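Local coordinates for protein putative xanthine dehydrogenase YAGS fad-binding subunit (Escherichia coli, PDB 5G5G) that binds the molybdenum–pterin cytosine dinucleotide cofactor and probably oxidises aldehydes as the molybdenum-carrying subunit of a periplasmic aldehyde oxidase, at residues A194-W199 against T205-N210; D214-D219 against V231-P236. One frame throughout, in Å; residues are numbered along the deposited sequence.

Interaction 1 (A194-W199 against T205-N210)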
ATOM      1  N   ALA C 194       3.997   4.915  14.062  1.00 11.64           N
ATOM      2  CA  ALA C 194       4.637   4.558  15.319  1.00 11.60           C
ATOM      3  C   ALA C 194       5.394   5.690  15.969  1.00 11.76           C
ATOM      4  O   ALA C 194       5.914   6.563  15.272  1.00 11.44           O
ATOM      5  CB  ALA C 194       5.585   3.376  15.105  1.00 12.08           C
ATOM      6  N   SER C 195       5.512   5.621  17.301  1.00 10.83           N
ATOM      7  CA  SER C 195       6.220   6.641  18.072  1.00 11.55           C
ATOM      8  C   SER C 195       6.832   6.019  19.313  1.00 11.57           C
ATOM      9  O   SER C 195       6.303   5.027  19.869  1.00 12.68           O
ATOM     10  CB  SER C 195       5.279   7.783  18.513  1.00 11.85           C
ATOM     11  OG  SER C 195       4.668   8.467  17.426  1.00 11.80           O
ATOM     12  N   MET C 196       7.914   6.600  19.771  1.00 12.02           N
ATOM     13  CA  MET C 196       8.512   6.281  21.074  1.00 12.08           C
ATOM     14  C   MET C 196       8.687   7.561  21.849  1.00 12.84           C
ATOM     15  O   MET C 196       9.203   8.562  21.303  1.00 12.51           O
ATOM     16  CB  MET C 196       9.859   5.573  20.919  1.00 12.63           C
ATOM     17  CG  MET C 196      10.470   5.211  22.245  1.00 13.28           C
ATOM     18  SD  MET C 196      11.932   4.179  22.136  1.00 14.52           S
ATOM     19  CE  MET C 196      13.140   5.424  21.716  1.00 15.03           C
ATOM     20  N   ALA C 197       8.256   7.551  23.115  1.00 12.84           N
ATOM     21  CA  ALA C 197       8.388   8.727  23.994  1.00 13.84           C
ATOM     22  C   ALA C 197       9.304   8.455  25.144  1.00 14.72           C
ATOM     23  O   ALA C 197       9.233   7.385  25.738  1.00 15.54           O
ATOM     24  CB  ALA C 197       7.049   9.159  24.505  1.00 14.43           C
ATOM     25  N   VAL C 198      10.116   9.438  25.503  1.00 15.81           N
ATOM     26  CA  VAL C 198      10.933   9.458  26.731  1.00 16.46           C
ATOM     27  C   VAL C 198      10.719  10.828  27.362  1.00 17.19           C
ATOM     28  O   VAL C 198      10.899  11.894  26.688  1.00 16.01           O
ATOM     29  CB  VAL C 198      12.465   9.323  26.444  1.00 17.53           C
ATOM     30  CG1 VAL C 198      13.345   9.475  27.678  1.00 19.04           C
ATOM     31  CG2 VAL C 198      12.787   8.028  25.762  1.00 17.59           C
ATOM     32  N   TRP C 199      10.375  10.818  28.641  1.00 17.23           N
ATOM     33  CA  TRP C 199      10.381  12.057  29.452  1.00 18.76           C
ATOM     34  C   TRP C 199      11.612  12.137  30.334  1.00 21.18           C
ATOM     35  O   TRP C 199      12.031  11.128  30.911  1.00 20.43           O
ATOM     36  CB  TRP C 199       9.155  12.181  30.330  1.00 18.85           C
ATOM     37  CG  TRP C 199       7.847  12.295  29.618  1.00 17.98           C
ATOM     38  CD1 TRP C 199       7.148  11.269  29.047  1.00 17.77           C
ATOM     39  CD2 TRP C 199       7.092  13.480  29.368  1.00 17.87           C
ATOM     40  NE1 TRP C 199       6.005  11.753  28.448  1.00 17.08           N
ATOM     41  CE2 TRP C 199       5.928  13.096  28.678  1.00 17.69           C
ATOM     42  CE3 TRP C 199       7.254  14.839  29.714  1.00 18.76           C
ATOM     43  CZ2 TRP C 199       4.975  14.010  28.275  1.00 17.79           C
ATOM     44  CZ3 TRP C 199       6.306  15.740  29.299  1.00 18.73           C
ATOM     45  CH2 TRP C 199       5.182  15.331  28.608  1.00 18.60           C
ATOM     46  N   THR C 205      10.910  13.838  24.655  1.00 17.68           N
ATOM     47  CA  THR C 205      11.436  13.581  23.336  1.00 17.18           C
ATOM     48  C   THR C 205      10.587  12.515  22.694  1.00 15.92           C
ATOM     49  O   THR C 205      10.292  11.503  23.334  1.00 15.91           O
ATOM     50  CB  THR C 205      12.928  13.130  23.400  1.00 17.55           C
ATOM     51  OG1 THR C 205      13.649  14.130  24.149  1.00 19.99           O
ATOM     52  CG2 THR C 205      13.533  13.007  22.017  1.00 17.38           C
ATOM     53  N   LEU C 206      10.127  12.764  21.464  1.00 14.61           N
ATOM     54  CA  LEU C 206       9.285  11.826  20.724  1.00 13.95           C
ATOM     55  C   LEU C 206       9.986  11.498  19.423  1.00 13.82           C
ATOM     56  O   LEU C 206      10.213  12.400  18.589  1.00 14.03           O
ATOM     57  CB  LEU C 206       7.909  12.423  20.426  1.00 14.12           C
ATOM     58  CG  LEU C 206       6.895  11.383  19.925  1.00 14.08           C
ATOM     59  CD1 LEU C 206       6.214  10.665  21.103  1.00 14.30           C
ATOM     60  CD2 LEU C 206       5.843  11.970  19.024  1.00 14.60           C
ATOM     61  N   TRP C 207      10.297  10.229  19.236  1.00 12.64           N
ATOM     62  CA  TRP C 207      10.739   9.704  17.959  1.00 12.28           C
ATOM     63  C   TRP C 207       9.469   9.236  17.281  1.00 12.24           C
ATOM     64  O   TRP C 207       8.642   8.505  17.871  1.00 12.18           O
ATOM     65  CB  TRP C 207      11.654   8.518  18.156  1.00 12.22           C
ATOM     66  CG  TRP C 207      13.018   8.864  18.732  1.00 12.77           C
ATOM     67  CD1 TRP C 207      14.172   8.993  18.043  1.00 12.79           C
ATOM     68  CD2 TRP C 207      13.354   9.117  20.109  1.00 13.70           C
ATOM     69  NE1 TRP C 207      15.225   9.289  18.894  1.00 13.47           N
ATOM     70  CE2 TRP C 207      14.750   9.361  20.170  1.00 13.87           C
ATOM     71  CE3 TRP C 207      12.623   9.100  21.322  1.00 14.30           C
ATOM     72  CZ2 TRP C 207      15.433   9.619  21.388  1.00 15.27           C
ATOM     73  CZ3 TRP C 207      13.290   9.418  22.502  1.00 15.24           C
ATOM     74  CH2 TRP C 207      14.677   9.648  22.548  1.00 15.80           C
ATOM     75  N   THR C 208       9.271   9.643  16.038  1.00 11.80           N
ATOM     76  CA  THR C 208       7.981   9.382  15.419  1.00 11.92           C
ATOM     77  C   THR C 208       8.128   9.277  13.908  1.00 11.21           C
ATOM     78  O   THR C 208       9.255   9.341  13.375  1.00 10.90           O
ATOM     79  CB  THR C 208       6.962  10.507  15.832  1.00 12.25           C
ATOM     80  OG1 THR C 208       5.610  10.161  15.474  1.00 12.17           O
ATOM     81  CG2 THR C 208       7.356  11.819  15.197  1.00 12.57           C
ATOM     82  N   SER C 209       6.981   9.084  13.239  1.00 10.93           N
ATOM     83  CA  SER C 209       6.893   8.973  11.793  1.00 11.49           C
ATOM     84  C   SER C 209       5.915  10.084  11.361  1.00 11.87           C
ATOM     85  O   SER C 209       4.719   9.962  11.567  1.00 12.25           O
ATOM     86  CB  SER C 209       6.394   7.566  11.388  1.00 11.67           C
ATOM     87  OG  SER C 209       6.476   7.388   9.981  1.00 11.85           O
ATOM     88  N   ASN C 210       6.466  11.229  10.924  1.00 11.64           N
ATOM     89  CA  ASN C 210       5.654  12.410  10.714  1.00 11.63           C
ATOM     90  C   ASN C 210       6.282  13.253   9.598  1.00 11.61           C
ATOM     91  O   ASN C 210       7.481  13.461   9.608  1.00 12.21           O
ATOM     92  CB  ASN C 210       5.504  13.190  12.022  1.00 12.06           C
ATOM     93  CG  ASN C 210       4.393  14.224  11.959  1.00 12.71           C
ATOM     94  OD1 ASN C 210       4.469  15.163  11.184  1.00 13.50           O
ATOM     95  ND2 ASN C 210       3.327  14.026  12.725  1.00 12.96           N
TER
HETATM   96  O   HOH W   1       3.508   7.900  13.312  1.00 17.43           O
HETATM   97  O   HOH W   2      13.365  13.857  26.851  1.00 26.78           O
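T205 pairs with V198 through two backbone hydrogen bonds, and the one from T205 N to V198 O (2.8 Å) is almost straight at 175°. A water reinforces this pair: it lies 2.7 Å from T205 OG1 and donates to V198 O. At L206 the side chain turns to the other face of the sheet, where its CD1 rests 3.8 Å from A197 CB, and the leucine also packs on A252 of helix 250-262. W207 then makes the second hydrogen-bonded pair, with M196 N reaching W207 O at 2.8 Å and W207 N returning a bond to M196 O. Its indole runs back toward T205 with CG anti to the carbonyl carbon (chi1 -70°). M196, its chain bent at chi3 (79°), sets CE over one ring face in a CH-pi contact, 4.1 Å from the centroid of the W207 six-membered ring. T205 CG2 lies over the opposite face, toward the rim, V198 CG2 comes in obliquely to W207 CZ3 at 3.6 Å, and M196 O sits at the ring edge, in plane. With an alanine in place of W207, the M196 and T205 methyls and the V198 branch would probably lose the ring they pack against, opening a gap on this face. Further along, T208 OG1 lies 2.8 Å from S195 OG, which is hydrogen-bonded to D251. The S209 hydroxyl is hydrogen-bonded to E191 and K245. The chemistry thus divides by face: main-chain bonds set the hairpin register, indole, M196 methyl and V198 pack on one side, while on the other the S195 hydroxyl and L206 meet helix 250-262.

Interaction 2 (D214-D219 against V231-P236)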
ATOM      1  N   ASP C 214       7.418  20.561  12.644  1.00 14.36           N
ATOM      2  CA  ASP C 214       7.011  21.699  13.502  1.00 15.94           C
ATOM      3  C   ASP C 214       5.530  21.608  13.894  1.00 15.91           C
ATOM      4  O   ASP C 214       5.182  21.911  15.040  1.00 16.80           O
ATOM      5  CB  ASP C 214       7.312  23.037  12.838  1.00 16.83           C
ATOM      6  CG  ASP C 214       7.154  24.200  13.795  1.00 18.60           C
ATOM      7  OD1 ASP C 214       7.831  24.266  14.841  1.00 19.09           O
ATOM      8  OD2 ASP C 214       6.380  25.095  13.428  1.00 19.39           O
ATOM      9  N   TRP C 215       4.660  21.187  12.975  1.00 15.39           N
ATOM     10  CA  TRP C 215       3.231  21.040  13.285  1.00 15.43           C
ATOM     11  C   TRP C 215       3.084  19.975  14.355  1.00 15.83           C
ATOM     12  O   TRP C 215       2.274  20.123  15.268  1.00 15.65           O
ATOM     13  CB  TRP C 215       2.435  20.553  12.089  1.00 15.81           C
ATOM     14  CG  TRP C 215       2.257  21.574  10.988  1.00 16.79           C
ATOM     15  CD1 TRP C 215       2.678  22.875  10.966  1.00 18.60           C
ATOM     16  CD2 TRP C 215       1.553  21.339   9.781  1.00 17.34           C
ATOM     17  NE1 TRP C 215       2.311  23.459   9.739  1.00 19.24           N
ATOM     18  CE2 TRP C 215       1.577  22.538   9.026  1.00 18.05           C
ATOM     19  CE3 TRP C 215       0.908  20.220   9.251  1.00 16.74           C
ATOM     20  CZ2 TRP C 215       0.938  22.648   7.782  1.00 18.12           C
ATOM     21  CZ3 TRP C 215       0.273  20.334   8.017  1.00 17.07           C
ATOM     22  CH2 TRP C 215       0.333  21.525   7.279  1.00 17.10           C
ATOM     23  N   CYS C 216       3.836  18.887  14.206  1.00 14.77           N
ATOM     24  CA  CYS C 216       3.799  17.790  15.238  1.00 15.14           C
ATOM     25  C   CYS C 216       4.126  18.333  16.606  1.00 15.35           C
ATOM     26  O   CYS C 216       3.416  18.085  17.597  1.00 15.13           O
ATOM     27  CB  CYS C 216       4.778  16.682  14.852  1.00 14.89           C
ATOM     28  SG  CYS C 216       4.793  15.239  15.960  1.00 16.99           S
ATOM     29  N   ARG C 217       5.218  19.071  16.694  1.00 15.11           N
ATOM     30  CA  ARG C 217       5.649  19.609  17.964  1.00 16.89           C
ATOM     31  C   ARG C 217       4.576  20.514  18.617  1.00 17.23           C
ATOM     32  O   ARG C 217       4.223  20.380  19.813  1.00 16.69           O
ATOM     33  CB  ARG C 217       6.929  20.385  17.764  1.00 18.22           C
ATOM     34  CG  ARG C 217       7.647  20.748  19.036  1.00 21.16           C
ATOM     35  CD  ARG C 217       8.760  21.680  18.677  1.00 24.23           C
ATOM     36  NE  ARG C 217       9.355  22.300  19.821  1.00 27.84           N
ATOM     37  CZ  ARG C 217      10.067  23.415  19.784  1.00 32.61           C
ATOM     38  NH1 ARG C 217      10.244  24.070  18.640  1.00 34.76           N
ATOM     39  NH2 ARG C 217      10.576  23.891  20.913  1.00 35.07           N
ATOM     40  N   THR C 218       4.034  21.425  17.815  1.00 17.08           N
ATOM     41  CA  THR C 218       3.042  22.357  18.319  1.00 17.81           C
ATOM     42  C   THR C 218       1.764  21.639  18.748  1.00 17.52           C
ATOM     43  O   THR C 218       1.214  21.934  19.808  1.00 17.22           O
ATOM     44  CB  THR C 218       2.706  23.411  17.275  1.00 19.06           C
ATOM     45  OG1 THR C 218       3.888  24.162  17.038  1.00 19.43           O
ATOM     46  CG2 THR C 218       1.611  24.325  17.761  1.00 20.22           C
ATOM     47  N   ASP C 219       1.305  20.731  17.896  1.00 17.29           N
ATOM     48  CA  ASP C 219       0.037  20.027  18.113  1.00 17.84           C
ATOM     49  C   ASP C 219       0.160  19.081  19.275  1.00 16.90           C
ATOM     50  O   ASP C 219      -0.807  18.934  20.055  1.00 16.75           O
ATOM     51  CB  ASP C 219      -0.441  19.323  16.846  1.00 18.04           C
ATOM     52  CG  ASP C 219      -0.833  20.332  15.749  1.00 20.58           C
ATOM     53  OD1 ASP C 219      -0.965  21.523  16.093  1.00 23.04           O
ATOM     54  OD2 ASP C 219      -1.015  19.983  14.565  1.00 20.90           O
ATOM     55  N   VAL C 231       9.257  20.128  24.259  1.00 23.06           N
ATOM     56  CA  VAL C 231       9.008  18.980  23.349  1.00 21.60           C
ATOM     57  C   VAL C 231      10.026  19.003  22.220  1.00 21.00           C
ATOM     58  O   VAL C 231      10.237  20.054  21.578  1.00 20.87           O
ATOM     59  CB  VAL C 231       7.620  19.039  22.730  1.00 21.58           C
ATOM     60  CG1 VAL C 231       7.421  17.888  21.708  1.00 21.08           C
ATOM     61  CG2 VAL C 231       6.570  18.968  23.832  1.00 22.78           C
ATOM     62  N   ARG C 232      10.617  17.841  21.957  1.00 19.40           N
ATOM     63  CA  ARG C 232      11.535  17.655  20.880  1.00 18.94           C
ATOM     64  C   ARG C 232      10.950  16.499  20.052  1.00 17.81           C
ATOM     65  O   ARG C 232      10.609  15.458  20.592  1.00 16.78           O
ATOM     66  CB  ARG C 232      12.957  17.328  21.314  1.00 19.74           C
ATOM     67  CG  ARG C 232      13.939  17.105  20.158  1.00 20.22           C
ATOM     68  CD  ARG C 232      15.360  16.913  20.642  1.00 21.64           C
ATOM     69  NE  ARG C 232      16.305  16.571  19.575  1.00 21.21           N
ATOM     70  CZ  ARG C 232      17.575  16.250  19.766  1.00 22.26           C
ATOM     71  NH1 ARG C 232      18.113  16.138  20.993  1.00 24.51           N
ATOM     72  NH2 ARG C 232      18.354  15.994  18.742  1.00 22.12           N
ATOM     73  N   ILE C 233      10.841  16.723  18.740  1.00 15.67           N
ATOM     74  CA  ILE C 233      10.331  15.720  17.819  1.00 15.32           C
ATOM     75  C   ILE C 233      11.477  15.272  16.892  1.00 15.15           C
ATOM     76  O   ILE C 233      12.204  16.127  16.326  1.00 14.64           O
ATOM     77  CB  ILE C 233       9.167  16.324  16.970  1.00 15.32           C
ATOM     78  CG1 ILE C 233       8.007  16.866  17.820  1.00 15.91           C
ATOM     79  CG2 ILE C 233       8.684  15.337  15.935  1.00 15.01           C
ATOM     80  CD1 ILE C 233       7.360  15.849  18.741  1.00 15.99           C
ATOM     81  N   ILE C 234      11.557  13.958  16.634  1.00 13.91           N
ATOM     82  CA  ILE C 234      12.608  13.347  15.834  1.00 13.93           C
ATOM     83  C   ILE C 234      11.991  12.371  14.833  1.00 13.12           C
ATOM     84  O   ILE C 234      11.257  11.500  15.226  1.00 12.60           O
ATOM     85  CB  ILE C 234      13.622  12.597  16.762  1.00 13.99           C
ATOM     86  CG1 ILE C 234      14.220  13.603  17.734  1.00 15.18           C
ATOM     87  CG2 ILE C 234      14.651  11.869  15.945  1.00 14.05           C
ATOM     88  CD1 ILE C 234      15.114  13.004  18.788  1.00 16.41           C
ATOM     89  N   SER C 235      12.186  12.635  13.528  1.00 12.35           N
ATOM     90  CA  SER C 235      11.709  11.758  12.478  1.00 12.00           C
ATOM     91  C   SER C 235      12.626  11.838  11.222  1.00 12.20           C
ATOM     92  O   SER C 235      12.219  12.402  10.185  1.00 12.34           O
ATOM     93  CB  SER C 235      10.254  12.145  12.154  1.00 11.95           C
ATOM     94  OG  SER C 235       9.637  11.110  11.429  1.00 12.12           O
ATOM     95  N   PRO C 236      13.848  11.296  11.306  1.00 12.29           N
ATOM     96  CA  PRO C 236      14.805  11.434  10.200  1.00 12.34           C
ATOM     97  C   PRO C 236      14.511  10.530   9.031  1.00 11.79           C
ATOM     98  O   PRO C 236      14.912  10.830   7.909  1.00 11.62           O
ATOM     99  CB  PRO C 236      16.175  11.106  10.871  1.00 12.84           C
ATOM    100  CG  PRO C 236      15.805  10.156  11.990  1.00 12.82           C
ATOM    101  CD  PRO C 236      14.496  10.708  12.510  1.00 12.67           C
TER
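R217 and I233 bring their CA atoms within 6.1 Å of each other where the helical segment 214-219 passes over strand 231-234, the axes 8.2 Å apart at their closest and running at 145° to one another. I233 meets the helix with both branches. Its CG1 lies against the root of the arginine, 3.6 Å from R217 CA, while CD1, at the end of that branch, and CG2 both reach the thiol of C216, with SG to I233 CD1 at 3.8 Å. With chi1 at -177° the sulfur extends from the helix toward the strand, and the C216 side chain also touches N210. The arrangement is the helix-on-strand layer of a beta-alpha-beta crossover: strand 203-208, helix 213-224 and strand 231-234 follow in order, the two strands lie parallel and adjacent, and I233 is buried, packing on the helix and also on L206 and T208 of the neighbouring strand. R217 behaves differently from its neighbour. Its chain, extended from CG to NE, slides past V231 in the opposite direction, so that R217 CG meets V231 CG1 at 3.9 Å. Farther out, R217 NE gives a weak, bent hydrogen bond to V231 O (3.0 Å, 129° at the hydrogen) and a second weak one to V228 O. On the strand's other side R232 points away from the helix and forms a salt bridge with D497.

In the fold
Interaction 1 and interaction 2 come in series along the chain, their centres about 9 Å apart, within the same molybdopterin cofactor-binding domain. Strand 203-208 links them: it closes the hairpin with strand 194-200, then leads through helix 213-224 to strand 231-234, its parallel neighbour at one edge of the seven-stranded mixed sheet. Here the two contacts meet directly, with T208 N to I234 O at 2.8 Å and T208 O to S235 OG at 2.7 Å, both probable hydrogen bonds. An antiparallel hairpin and a parallel crossover thus share one strand, and just beyond it the S209 side chain lies about 9 Å from the pterin cytosine dinucleotide.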